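Local coordinates for protein laminin subunit ALPHA-1 (Mus musculus, PDB 2JD4) that forms part of laminin-111, a basement membrane protein, and through the domain pair LG4-5 probably helps to attach it to cell surfaces, at residues 107-112 / 118-123; 45-50 / 59-64. The protein carries 4 engineered substitutions. One frame throughout, in Å; residues are numbered along the deposited sequence.

In the fold
After strands 22-23 and 31-35 the chain runs along strand 44-53, turns, and returns on strand 58-64. Contact 2 closes this short loop, but its strands belong to different sheets, so it bridges the interior of the beta sandwich of the first laminin G domain. The chain then lays down strands 71-77, 80-86 and 91-95 in the sheet of 58-64 before re-entering the first sheet with strand 106-113, the direct neighbour of 44-53. A tight turn follows, and contact 1 closes the hairpin with strand 116-121. The two contacts are in series, their centres about 10 Å apart. Backbone bonding between 44-53 and 106-113 joins the hairpin of contact 1 to one side of contact 2.

Contact 1: residues 107-112 / 118-123; sequences TVKTEY and FMTVDG
Glu-111 and Phe-118 stand side by side on one face of an antiparallel hairpin. CB of Glu-111 sits over the phenyl face, 3.9 Å from the ring centroid and offset toward its rim, a CH-pi contact. With CG anti to the carbonyl carbon (chi1 -78°) and the chain extended beyond it, Glu-111 CG comes to 4.0 Å from Phe-118 CZ, and CD also passes that ring corner. The carboxylate ends turned 59° from the ring plane, with Glu-111 OE2 3.5 Å from Phe-118 CZ; the place of OE1 is doubtful. Paired backbone bonds join Glu-111 with Phe-118 and Lys-109 with Thr-120; CB of Lys-109 and CB of Thr-120 lie 4.0 Å apart. At the hairpin's open end Asp-122 N reaches Thr-107 O at 2.9 Å, while Asp-122 OD1 takes Thr-107 N at 3.0 Å, from the syn side but 31° out of the carboxylate plane. Its OD2 holds His-106. Val-108, Thr-110, Met-119 and Val-121 share the other face, where both valines and Met-119 pack on Leu-81. The chemistry implies a two-sided hairpin: a largely apolar face toward the sandwich core, and a mixed outer face where charged side chains lend methylenes to packing.

Contact 2: residues 45-50 / 59-64; sequences LQVQLS and LIYYVA
The phenol ring of Tyr-61 is the flat group of segment 59-64 that meets segment 45-50. Leu-49 CD2 lies at its edge, near the ring plane, 4.4 Å from Tyr-61 CD2. Val-47 comes from the opposite direction, CG1 oblique to the ring at 3.8 Å from Tyr-61 CE2, while CG2 lies 3.7 Å from Tyr-61 OH. With its CG between the backbone N and the carbonyl carbon (chi1 81°), Tyr-61 extends toward the facing sheet, its OH 4.3 Å from Leu-45 CD2. That hydroxyl is hydrogen-bonded to Thr-110 OG1, so a polar pair is satisfied within the core. A phenylalanine here would probably keep the contacts of the ring but leave the buried Thr-110 hydroxyl without this mate. Ile-60 adds its CG2, 4.0 Å from Leu-49 CD2. It can point the same way as its neighbour Tyr-61 because the two form a classic beta bulge opposite Leu-74. The strand axes, 10.3 Å apart and at 154°, mark the facing sheets of a laminin G sandwich, joined here by side chains alone. Strand 106-113 flanks 45-50 in one sheet; in the other, strand 71-77 meets Tyr-61 through Leu-74, strand 80-86 Ile-60 and Tyr-61 through Leu-81 and Phe-83.

Contact 1: residues 107-112 / 118-123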
loop_
_atom_site.group_PDB
_atom_site.type_symbol
_atom_site.label_atom_id
_atom_site.label_comp_id
_atom_site.label_asym_id
_atom_site.label_seq_id
_atom_site.Cartn_x
_atom_site.Cartn_y
_atom_site.Cartn_z
ATOM N N THR A 107 -4.899 -16.559 -12.197
ATOM C CA THR A 107 -3.760 -17.404 -12.521
ATOM C C THR A 107 -3.028 -16.655 -13.629
ATOM O O THR A 107 -3.655 -16.150 -14.559
ATOM C CB THR A 107 -4.199 -18.788 -13.028
ATOM O OG1 THR A 107 -4.976 -18.634 -14.220
ATOM C CG2 THR A 107 -5.031 -19.495 -11.971
ATOM N N VAL A 108 -1.709 -16.566 -13.518
ATOM C CA VAL A 108 -0.910 -15.847 -14.505
ATOM C C VAL A 108 0.227 -16.705 -15.032
ATOM O O VAL A 108 0.844 -17.460 -14.288
ATOM C CB VAL A 108 -0.316 -14.563 -13.890
ATOM C CG1 VAL A 108 0.644 -13.903 -14.879
ATOM C CG2 VAL A 108 -1.449 -13.599 -13.512
ATOM N N LYS A 109 0.498 -16.588 -16.326
ATOM C CA LYS A 109 1.569 -17.347 -16.943
ATOM C C LYS A 109 2.346 -16.453 -17.907
ATOM O O LYS A 109 1.750 -15.725 -18.698
ATOM C CB LYS A 109 0.990 -18.548 -17.702
ATOM C CG LYS A 109 2.040 -19.462 -18.317
ATOM C CD LYS A 109 1.447 -20.310 -19.441
ATOM C CE LYS A 109 0.270 -21.150 -18.979
ATOM N NZ LYS A 109 -0.324 -21.909 -20.121
ATOM N N THR A 110 3.673 -16.484 -17.819
ATOM C CA THR A 110 4.510 -15.704 -18.721
ATOM C C THR A 110 5.413 -16.718 -19.405
ATOM O O THR A 110 6.011 -17.571 -18.748
ATOM C CB THR A 110 5.367 -14.645 -17.979
ATOM O OG1 THR A 110 6.273 -15.287 -17.075
ATOM C CG2 THR A 110 4.471 -13.685 -17.203
ATOM N N GLU A 111 5.514 -16.628 -20.725
ATOM C CA GLU A 111 6.317 -17.590 -21.457
ATOM C C GLU A 111 7.230 -17.075 -22.546
ATOM O O GLU A 111 6.792 -16.417 -23.481
ATOM C CB GLU A 111 5.416 -18.651 -22.084
ATOM C CG GLU A 111 4.928 -19.716 -21.140
ATOM C CD GLU A 111 4.148 -20.790 -21.866
ATOM O OE1 GLU A 111 2.899 -20.757 -21.818
ATOM O OE2 GLU A 111 4.790 -21.655 -22.500
ATOM N N TYR A 112 8.507 -17.401 -22.399
ATOM C CA TYR A 112 9.528 -17.083 -23.379
ATOM C C TYR A 112 9.972 -18.468 -23.837
ATOM O O TYR A 112 10.454 -19.263 -23.032
ATOM C CB TYR A 112 10.712 -16.362 -22.739
ATOM C CG TYR A 112 12.047 -16.676 -23.399
ATOM C CD1 TYR A 112 12.228 -16.523 -24.777
ATOM C CD2 TYR A 112 13.126 -17.139 -22.644
ATOM C CE1 TYR A 112 13.456 -16.834 -25.387
ATOM C CE2 TYR A 112 14.356 -17.449 -23.240
ATOM C CZ TYR A 112 14.513 -17.296 -24.610
ATOM O OH TYR A 112 15.723 -17.612 -25.195
ATOM N N PHE A 118 4.849 -14.848 -24.917
ATOM C CA PHE A 118 3.434 -14.528 -24.745
ATOM C C PHE A 118 2.989 -14.598 -23.281
ATOM O O PHE A 118 3.730 -15.071 -22.421
ATOM C CB PHE A 118 2.577 -15.450 -25.622
ATOM C CG PHE A 118 2.694 -16.910 -25.283
ATOM C CD1 PHE A 118 1.779 -17.516 -24.428
ATOM C CD2 PHE A 118 3.724 -17.678 -25.815
ATOM C CE1 PHE A 118 1.888 -18.871 -24.107
ATOM C CE2 PHE A 118 3.844 -19.032 -25.500
ATOM C CZ PHE A 118 2.927 -19.627 -24.647
ATOM N N MET A 119 1.782 -14.114 -23.007
ATOM C CA MET A 119 1.245 -14.103 -21.646
ATOM C C MET A 119 -0.153 -14.685 -21.588
ATOM O O MET A 119 -0.903 -14.619 -22.559
ATOM C CB MET A 119 1.165 -12.678 -21.111
ATOM C CG MET A 119 2.441 -11.887 -21.159
ATOM S SD MET A 119 2.113 -10.237 -20.521
ATOM C CE MET A 119 1.794 -10.665 -18.774
ATOM N N THR A 120 -0.509 -15.227 -20.429
ATOM C CA THR A 120 -1.831 -15.806 -20.232
ATOM C C THR A 120 -2.368 -15.409 -18.861
ATOM O O THR A 120 -1.646 -15.461 -17.867
ATOM C CB THR A 120 -1.789 -17.352 -20.301
ATOM O OG1 THR A 120 -1.132 -17.765 -21.507
ATOM C CG2 THR A 120 -3.198 -17.921 -20.278
ATOM N N VAL A 121 -3.627 -14.988 -18.817
ATOM C CA VAL A 121 -4.266 -14.624 -17.558
ATOM C C VAL A 121 -5.614 -15.326 -17.530
ATOM O O VAL A 121 -6.438 -15.140 -18.420
ATOM C CB VAL A 121 -4.472 -13.092 -17.415
ATOM C CG1 VAL A 121 -5.215 -12.784 -16.102
ATOM C CG2 VAL A 121 -3.118 -12.381 -17.416
ATOM N N ASP A 122 -5.822 -16.150 -16.510
ATOM C CA ASP A 122 -7.056 -16.905 -16.366
ATOM C C ASP A 122 -7.401 -17.672 -17.644
ATOM O O ASP A 122 -8.556 -17.718 -18.048
ATOM C CB ASP A 122 -8.222 -15.984 -15.987
ATOM C CG ASP A 122 -8.018 -15.300 -14.640
ATOM O OD1 ASP A 122 -7.450 -15.936 -13.731
ATOM O OD2 ASP A 122 -8.435 -14.130 -14.488
ATOM N N GLY A 123 -6.390 -18.259 -18.278
ATOM C CA GLY A 123 -6.619 -19.036 -19.486
ATOM C C GLY A 123 -6.691 -18.292 -20.810
ATOM O O GLY A 123 -6.609 -18.917 -21.874
HETATM O O HOH W 1 -3.630 -18.846 -16.754
HETATM O O HOH W 2 1.437 -17.508 -21.367
#

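Contact 2: residues 45-50 / 59-64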
loop_
_atom_site.group_PDB
_atom_site.type_symbol
_atom_site.label_atom_id
_atom_site.label_comp_id
_atom_site.label_asym_id
_atom_site.label_seq_id
_atom_site.Cartn_x
_atom_site.Cartn_y
_atom_site.Cartn_z
ATOM N N LEU A 45 11.697 -19.924 -20.585
ATOM C CA LEU A 45 11.321 -19.432 -19.263
ATOM C C LEU A 45 9.805 -19.386 -19.165
ATOM O O LEU A 45 9.164 -18.513 -19.751
ATOM C CB LEU A 45 11.893 -18.029 -19.017
ATOM C CG LEU A 45 11.476 -17.347 -17.702
ATOM C CD1 LEU A 45 12.071 -18.093 -16.512
ATOM C CD2 LEU A 45 11.934 -15.890 -17.701
ATOM N N GLN A 46 9.229 -20.345 -18.447
ATOM C CA GLN A 46 7.785 -20.383 -18.261
ATOM C C GLN A 46 7.484 -20.275 -16.778
ATOM O O GLN A 46 7.878 -21.136 -15.989
ATOM C CB GLN A 46 7.171 -21.682 -18.790
ATOM C CG GLN A 46 5.663 -21.766 -18.521
ATOM C CD GLN A 46 5.061 -23.131 -18.836
ATOM O OE1 GLN A 46 4.990 -23.545 -19.998
ATOM N NE2 GLN A 46 4.629 -23.840 -17.796
ATOM N N VAL A 47 6.785 -19.214 -16.404
ATOM C CA VAL A 47 6.433 -18.998 -15.011
ATOM C C VAL A 47 4.919 -18.986 -14.847
ATOM O O VAL A 47 4.197 -18.339 -15.614
ATOM C CB VAL A 47 6.997 -17.659 -14.493
ATOM C CG1 VAL A 47 6.645 -17.476 -13.019
ATOM C CG2 VAL A 47 8.511 -17.615 -14.688
ATOM N N GLN A 48 4.437 -19.717 -13.852
ATOM C CA GLN A 48 3.012 -19.763 -13.575
ATOM C C GLN A 48 2.830 -19.482 -12.089
ATOM O O GLN A 48 3.536 -20.049 -11.253
ATOM C CB GLN A 48 2.439 -21.137 -13.930
ATOM C CG GLN A 48 0.927 -21.188 -13.944
ATOM C CD GLN A 48 0.398 -22.553 -14.350
ATOM O OE1 GLN A 48 0.844 -23.132 -15.344
ATOM N NE2 GLN A 48 -0.559 -23.073 -13.585
ATOM N N LEU A 49 1.888 -18.601 -11.766
ATOM C CA LEU A 49 1.627 -18.238 -10.374
ATOM C C LEU A 49 0.192 -17.756 -10.221
ATOM O O LEU A 49 -0.494 -17.534 -11.205
ATOM C CB LEU A 49 2.607 -17.144 -9.929
ATOM C CG LEU A 49 2.652 -15.829 -10.715
ATOM C CD1 LEU A 49 1.558 -14.891 -10.215
ATOM C CD2 LEU A 49 4.013 -15.180 -10.547
ATOM N N SER A 50 -0.268 -17.621 -8.981
ATOM C CA SER A 50 -1.623 -17.135 -8.721
ATOM C C SER A 50 -1.463 -15.845 -7.927
ATOM O O SER A 50 -0.608 -15.757 -7.047
ATOM C CB SER A 50 -2.433 -18.164 -7.920
ATOM O OG SER A 50 -1.830 -18.426 -6.664
ATOM N N LEU A 59 6.260 -4.671 -8.687
ATOM C CA LEU A 59 7.084 -5.710 -9.309
ATOM C C LEU A 59 6.670 -7.074 -8.747
ATOM O O LEU A 59 6.614 -7.251 -7.534
ATOM C CB LEU A 59 8.573 -5.438 -9.034
ATOM C CG LEU A 59 9.595 -6.399 -9.662
ATOM C CD1 LEU A 59 10.923 -5.686 -9.891
ATOM C CD2 LEU A 59 9.785 -7.614 -8.758
ATOM N N ILE A 60 6.380 -8.029 -9.630
ATOM C CA ILE A 60 5.945 -9.359 -9.207
ATOM C C ILE A 60 7.108 -10.362 -9.145
ATOM O O ILE A 60 7.217 -11.121 -8.175
ATOM C CB ILE A 60 4.814 -9.863 -10.121
ATOM C CG1 ILE A 60 3.644 -8.867 -10.069
ATOM C CG2 ILE A 60 4.375 -11.261 -9.683
ATOM C CD1 ILE A 60 2.555 -9.079 -11.130
ATOM N N TYR A 61 7.963 -10.386 -10.172
ATOM C CA TYR A 61 9.160 -11.237 -10.142
ATOM C C TYR A 61 10.264 -10.665 -11.020
ATOM O O TYR A 61 9.994 -9.927 -11.977
ATOM C CB TYR A 61 8.857 -12.701 -10.527
ATOM C CG TYR A 61 8.741 -13.032 -12.001
ATOM C CD1 TYR A 61 9.852 -12.983 -12.846
ATOM C CD2 TYR A 61 7.529 -13.457 -12.539
ATOM C CE1 TYR A 61 9.753 -13.353 -14.185
ATOM C CE2 TYR A 61 7.420 -13.826 -13.878
ATOM C CZ TYR A 61 8.540 -13.771 -14.693
ATOM O OH TYR A 61 8.437 -14.142 -16.015
ATOM N N TYR A 62 11.504 -11.010 -10.684
ATOM C CA TYR A 62 12.673 -10.530 -11.406
ATOM C C TYR A 62 13.837 -11.525 -11.340
ATOM O O TYR A 62 14.083 -12.141 -10.300
ATOM C CB TYR A 62 13.099 -9.190 -10.799
ATOM C CG TYR A 62 14.398 -8.604 -11.302
ATOM C CD1 TYR A 62 14.457 -7.901 -12.508
ATOM C CD2 TYR A 62 15.564 -8.714 -10.548
ATOM C CE1 TYR A 62 15.644 -7.322 -12.941
ATOM C CE2 TYR A 62 16.759 -8.141 -10.974
ATOM C CZ TYR A 62 16.792 -7.447 -12.168
ATOM O OH TYR A 62 17.970 -6.876 -12.584
ATOM N N VAL A 63 14.530 -11.684 -12.466
ATOM C CA VAL A 63 15.715 -12.542 -12.564
ATOM C C VAL A 63 16.683 -11.780 -13.459
ATOM O O VAL A 63 16.260 -11.095 -14.393
ATOM C CB VAL A 63 15.421 -13.927 -13.201
ATOM C CG1 VAL A 63 14.590 -14.771 -12.253
ATOM C CG2 VAL A 63 14.720 -13.760 -14.537
ATOM N N ALA A 64 17.977 -11.873 -13.175
ATOM C CA ALA A 64 18.941 -11.140 -13.981
ATOM C C ALA A 64 20.366 -11.624 -13.834
ATOM O O ALA A 64 20.733 -12.280 -12.851
ATOM C CB ALA A 64 18.876 -9.658 -13.640
#